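Local coordinates for 1-deoxy-D-xylulose 5-phosphate reductoisomerase (Zymomonas mobilis, PDB 1R0K), which catalyses the NADPH-dependent rearrangement and reduction of 1-deoxy-D-xylulose 5-phosphate to 2-C-methyl-D-erythritol 4-phosphate, a step of isoprenoid biosynthesis that requires a divalent metal ion, at residues B[4-16]-B[89-101]. Residues are numbered along the deposited sequence; the frame is centred on the assembly and turned at random.
Sequences PRTVTVLGATGSI and AAMMGADWTMAAI. With ACT (acetate ion), chain F.
The guanidinium of R5 lies against W96 where strands 5-10 and 96-99 start to pair, parallel neighbours at the centre of a Rossmann-type sheet, knit by a backbone ladder beginning at W96 N to T6 O. R5 reaches across extended, CG anti to the backbone N (chi1 -173°), and NE meets the anti lone pair of D95 OD2 at 2.8 Å, nearly in the guanidinium plane. One face of that plane lies over W96 CB, and the indole is tilted 58° to it; W96 NE1 bonds to T273 O. A leucine at R5 would probably leave the D95 carboxylate without its charged mate and W96 without the flat group over its CB. Beside them, V7 CG1 packs on W96 CB at 3.8 Å, while V9 and M98 lie side by side on the same face. M98, bent at chi2 and chi3, brings SD to 3.9 Å from I16 CG2, the side chains crossing at about a right angle. I16 follows the glycine-rich turn and with T13, G14 and S15 is predicted to bind NADPH. On the other face, L10 CD1 reaches T97 CG2 and A90 CB. T6 OG1 accepts D95 N at 2.9 Å and shares a water with G93 O.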
loop_
_atom_site.group_PDB
_atom_site.type_symbol
_atom_site.label_atom_id
_atom_site.label_comp_id
_atom_site.label_asym_id
_atom_site.label_seq_id
_atom_site.Cartn_x
_atom_site.Cartn_y
_atom_site.Cartn_z
ATOM N N PRO B 4 -25.276 -10.754 -15.954
ATOM C CA PRO B 4 -24.103 -11.517 -15.512
ATOM C C PRO B 4 -22.866 -11.248 -16.364
ATOM O O PRO B 4 -22.961 -11.104 -17.582
ATOM C CB PRO B 4 -24.563 -12.969 -15.636
ATOM C CG PRO B 4 -26.047 -12.875 -15.465
ATOM C CD PRO B 4 -26.387 -11.661 -16.285
ATOM N N ARG B 5 -21.708 -11.182 -15.718
ATOM C CA ARG B 5 -20.459 -10.956 -16.429
ATOM C C ARG B 5 -19.948 -12.328 -16.862
ATOM O O ARG B 5 -19.889 -13.254 -16.051
ATOM C CB ARG B 5 -19.444 -10.286 -15.505
ATOM C CG ARG B 5 -18.165 -9.866 -16.201
ATOM C CD ARG B 5 -17.141 -9.345 -15.203
ATOM N NE ARG B 5 -15.991 -8.755 -15.876
ATOM C CZ ARG B 5 -14.873 -8.387 -15.261
ATOM N NH1 ARG B 5 -14.749 -8.552 -13.952
ATOM N NH2 ARG B 5 -13.883 -7.848 -15.959
ATOM N N THR B 6 -19.586 -12.460 -18.134
ATOM C CA THR B 6 -19.103 -13.734 -18.657
ATOM C C THR B 6 -17.632 -13.995 -18.331
ATOM O O THR B 6 -16.786 -13.107 -18.464
ATOM C CB THR B 6 -19.302 -13.814 -20.186
ATOM O OG1 THR B 6 -18.654 -12.701 -20.820
ATOM C CG2 THR B 6 -20.787 -13.782 -20.523
ATOM N N VAL B 7 -17.338 -15.221 -17.910
ATOM C CA VAL B 7 -15.978 -15.592 -17.550
ATOM C C VAL B 7 -15.518 -16.921 -18.139
ATOM O O VAL B 7 -16.301 -17.865 -18.295
ATOM C CB VAL B 7 -15.813 -15.680 -16.019
ATOM C CG1 VAL B 7 -16.157 -14.351 -15.380
ATOM C CG2 VAL B 7 -16.701 -16.783 -15.458
ATOM N N THR B 8 -14.234 -16.979 -18.470
ATOM C CA THR B 8 -13.624 -18.184 -19.003
ATOM C C THR B 8 -12.361 -18.452 -18.206
ATOM O O THR B 8 -11.588 -17.535 -17.919
ATOM C CB THR B 8 -13.271 -18.036 -20.496
ATOM O OG1 THR B 8 -14.454 -18.213 -21.282
ATOM C CG2 THR B 8 -12.230 -19.065 -20.912
ATOM N N VAL B 9 -12.168 -19.709 -17.832
ATOM C CA VAL B 9 -10.991 -20.086 -17.073
ATOM C C VAL B 9 -10.163 -21.084 -17.871
ATOM O O VAL B 9 -10.577 -22.226 -18.086
ATOM C CB VAL B 9 -11.370 -20.714 -15.723
ATOM C CG1 VAL B 9 -10.109 -20.991 -14.903
ATOM C CG2 VAL B 9 -12.311 -19.789 -14.970
ATOM N N LEU B 10 -9.004 -20.630 -18.328
ATOM C CA LEU B 10 -8.090 -21.476 -19.084
ATOM C C LEU B 10 -7.174 -22.115 -18.040
ATOM O O LEU B 10 -6.375 -21.426 -17.413
ATOM C CB LEU B 10 -7.284 -20.622 -20.065
ATOM C CG LEU B 10 -8.125 -19.730 -20.986
ATOM C CD1 LEU B 10 -7.203 -18.883 -21.840
ATOM C CD2 LEU B 10 -9.042 -20.596 -21.868
ATOM N N GLY B 11 -7.304 -23.427 -17.853
ATOM C CA GLY B 11 -6.505 -24.124 -16.858
ATOM C C GLY B 11 -7.269 -24.039 -15.547
ATOM O O GLY B 11 -6.777 -23.511 -14.554
ATOM N N ALA B 12 -8.486 -24.574 -15.551
ATOM C CA ALA B 12 -9.360 -24.517 -14.388
ATOM C C ALA B 12 -9.183 -25.611 -13.346
ATOM O O ALA B 12 -9.840 -25.575 -12.309
ATOM C CB ALA B 12 -10.806 -24.495 -14.853
ATOM N N THR B 13 -8.300 -26.572 -13.602
ATOM C CA THR B 13 -8.108 -27.674 -12.663
ATOM C C THR B 13 -6.835 -27.606 -11.831
ATOM O O THR B 13 -6.642 -28.411 -10.920
ATOM C CB THR B 13 -8.148 -29.017 -13.398
ATOM O OG1 THR B 13 -7.169 -29.013 -14.441
ATOM C CG2 THR B 13 -9.536 -29.244 -14.008
ATOM N N GLY B 14 -5.964 -26.652 -12.142
ATOM C CA GLY B 14 -4.742 -26.502 -11.373
ATOM C C GLY B 14 -5.093 -25.750 -10.101
ATOM O O GLY B 14 -6.274 -25.524 -9.842
ATOM N N SER B 15 -4.101 -25.355 -9.309
ATOM C CA SER B 15 -4.381 -24.630 -8.069
ATOM C C SER B 15 -5.013 -23.263 -8.329
ATOM O O SER B 15 -5.963 -22.877 -7.649
ATOM C CB SER B 15 -3.101 -24.462 -7.238
ATOM O OG SER B 15 -2.098 -23.794 -7.976
ATOM N N ILE B 16 -4.490 -22.528 -9.307
ATOM C CA ILE B 16 -5.047 -21.214 -9.630
ATOM C C ILE B 16 -6.494 -21.374 -10.102
ATOM O O ILE B 16 -7.380 -20.631 -9.682
ATOM C CB ILE B 16 -4.232 -20.507 -10.744
ATOM C CG1 ILE B 16 -2.820 -20.181 -10.242
ATOM C CG2 ILE B 16 -4.957 -19.235 -11.198
ATOM C CD1 ILE B 16 -2.766 -19.128 -9.144
ATOM N N ALA B 89 -11.778 -21.786 -27.470
ATOM C CA ALA B 89 -12.455 -21.502 -26.209
ATOM C C ALA B 89 -12.099 -20.091 -25.743
ATOM O O ALA B 89 -12.958 -19.341 -25.278
ATOM C CB ALA B 89 -12.044 -22.517 -25.149
ATOM N N ALA B 90 -10.825 -19.734 -25.886
ATOM C CA ALA B 90 -10.334 -18.423 -25.476
ATOM C C ALA B 90 -10.921 -17.298 -26.321
ATOM O O ALA B 90 -10.862 -16.127 -25.941
ATOM C CB ALA B 90 -8.804 -18.393 -25.557
ATOM N N MET B 91 -11.486 -17.657 -27.467
ATOM C CA MET B 91 -12.069 -16.677 -28.371
ATOM C C MET B 91 -13.591 -16.655 -28.303
ATOM O O MET B 91 -14.234 -15.979 -29.099
ATOM C CB MET B 91 -11.625 -16.974 -29.808
ATOM C CG MET B 91 -10.134 -16.803 -30.044
ATOM S SD MET B 91 -9.638 -17.326 -31.701
ATOM C CE MET B 91 -10.191 -15.934 -32.675
ATOM N N MET B 92 -14.171 -17.388 -27.354
ATOM C CA MET B 92 -15.623 -17.429 -27.236
ATOM C C MET B 92 -16.254 -16.114 -26.772
ATOM O O MET B 92 -17.476 -15.975 -26.776
ATOM C CB MET B 92 -16.047 -18.593 -26.336
ATOM C CG MET B 92 -15.822 -19.955 -26.989
ATOM S SD MET B 92 -16.403 -21.342 -26.003
ATOM C CE MET B 92 -18.192 -21.245 -26.314
ATOM N N GLY B 93 -15.427 -15.153 -26.366
ATOM C CA GLY B 93 -15.950 -13.854 -25.972
ATOM C C GLY B 93 -16.127 -13.473 -24.511
ATOM O O GLY B 93 -16.749 -12.449 -24.222
ATOM N N ALA B 94 -15.584 -14.258 -23.590
ATOM C CA ALA B 94 -15.718 -13.947 -22.167
ATOM C C ALA B 94 -15.192 -12.552 -21.849
ATOM O O ALA B 94 -14.131 -12.159 -22.333
ATOM C CB ALA B 94 -14.972 -14.973 -21.345
ATOM N N ASP B 95 -15.927 -11.802 -21.033
ATOM C CA ASP B 95 -15.477 -10.463 -20.675
ATOM C C ASP B 95 -14.267 -10.576 -19.756
ATOM O O ASP B 95 -13.398 -9.705 -19.746
ATOM C CB ASP B 95 -16.583 -9.680 -19.965
ATOM C CG ASP B 95 -16.196 -8.228 -19.714
ATOM O OD1 ASP B 95 -16.039 -7.472 -20.702
ATOM O OD2 ASP B 95 -16.039 -7.841 -18.533
ATOM N N TRP B 96 -14.209 -11.659 -18.990
ATOM C CA TRP B 96 -13.106 -11.871 -18.066
ATOM C C TRP B 96 -12.527 -13.254 -18.307
ATOM O O TRP B 96 -13.248 -14.250 -18.267
ATOM C CB TRP B 96 -13.591 -11.768 -16.623
ATOM C CG TRP B 96 -12.489 -11.756 -15.615
ATOM C CD1 TRP B 96 -11.769 -10.673 -15.203
ATOM C CD2 TRP B 96 -11.996 -12.875 -14.867
ATOM N NE1 TRP B 96 -10.863 -11.044 -14.236
ATOM C CE2 TRP B 96 -10.979 -12.390 -14.012
ATOM C CE3 TRP B 96 -12.315 -14.241 -14.834
ATOM C CZ2 TRP B 96 -10.278 -13.223 -13.131
ATOM C CZ3 TRP B 96 -11.618 -15.073 -13.959
ATOM C CH2 TRP B 96 -10.610 -14.559 -13.117
ATOM N N THR B 97 -11.223 -13.307 -18.555
ATOM C CA THR B 97 -10.545 -14.568 -18.824
ATOM C C THR B 97 -9.371 -14.812 -17.899
ATOM O O THR B 97 -8.461 -13.991 -17.808
ATOM C CB THR B 97 -9.986 -14.622 -20.268
ATOM O OG1 THR B 97 -11.058 -14.490 -21.206
ATOM C CG2 THR B 97 -9.254 -15.948 -20.513
ATOM N N MET B 98 -9.395 -15.947 -17.212
ATOM C CA MET B 98 -8.294 -16.321 -16.342
ATOM C C MET B 98 -7.388 -17.176 -17.221
ATOM O O MET B 98 -7.775 -18.266 -17.643
ATOM C CB MET B 98 -8.801 -17.135 -15.142
ATOM C CG MET B 98 -7.700 -17.833 -14.347
ATOM S SD MET B 98 -6.378 -16.733 -13.778
ATOM C CE MET B 98 -7.169 -15.976 -12.394
ATOM N N ALA B 99 -6.197 -16.667 -17.523
ATOM C CA ALA B 99 -5.242 -17.387 -18.357
ATOM C C ALA B 99 -4.309 -18.134 -17.423
ATOM O O ALA B 99 -3.292 -17.593 -16.985
ATOM C CB ALA B 99 -4.459 -16.416 -19.210
ATOM N N ALA B 100 -4.652 -19.383 -17.127
ATOM C CA ALA B 100 -3.858 -20.173 -16.203
ATOM C C ALA B 100 -3.257 -21.453 -16.774
ATOM O O ALA B 100 -2.846 -22.331 -16.019
ATOM C CB ALA B 100 -4.685 -20.485 -14.965
ATOM N N ILE B 101 -3.217 -21.570 -18.096
ATOM C CA ILE B 101 -2.610 -22.738 -18.729
ATOM C C ILE B 101 -1.105 -22.490 -18.626
ATOM O O ILE B 101 -0.623 -21.465 -19.092
ATOM C CB ILE B 101 -2.997 -22.839 -20.222
ATOM C CG1 ILE B 101 -4.510 -23.044 -20.357
ATOM C CG2 ILE B 101 -2.241 -23.998 -20.882
ATOM C CD1 ILE B 101 -5.015 -22.920 -21.779
HETATM C C ACT F . -4.523 -30.835 -15.464
HETATM O O ACT F . -5.724 -30.745 -15.966
HETATM O OXT ACT F . -3.640 -31.696 -15.786
HETATM C CH3 ACT F . -4.047 -29.887 -14.410
HETATM O O HOH W 1 -19.635 -12.216 -23.346
HETATM O O HOH W 2 -13.946 -17.128 -23.680
#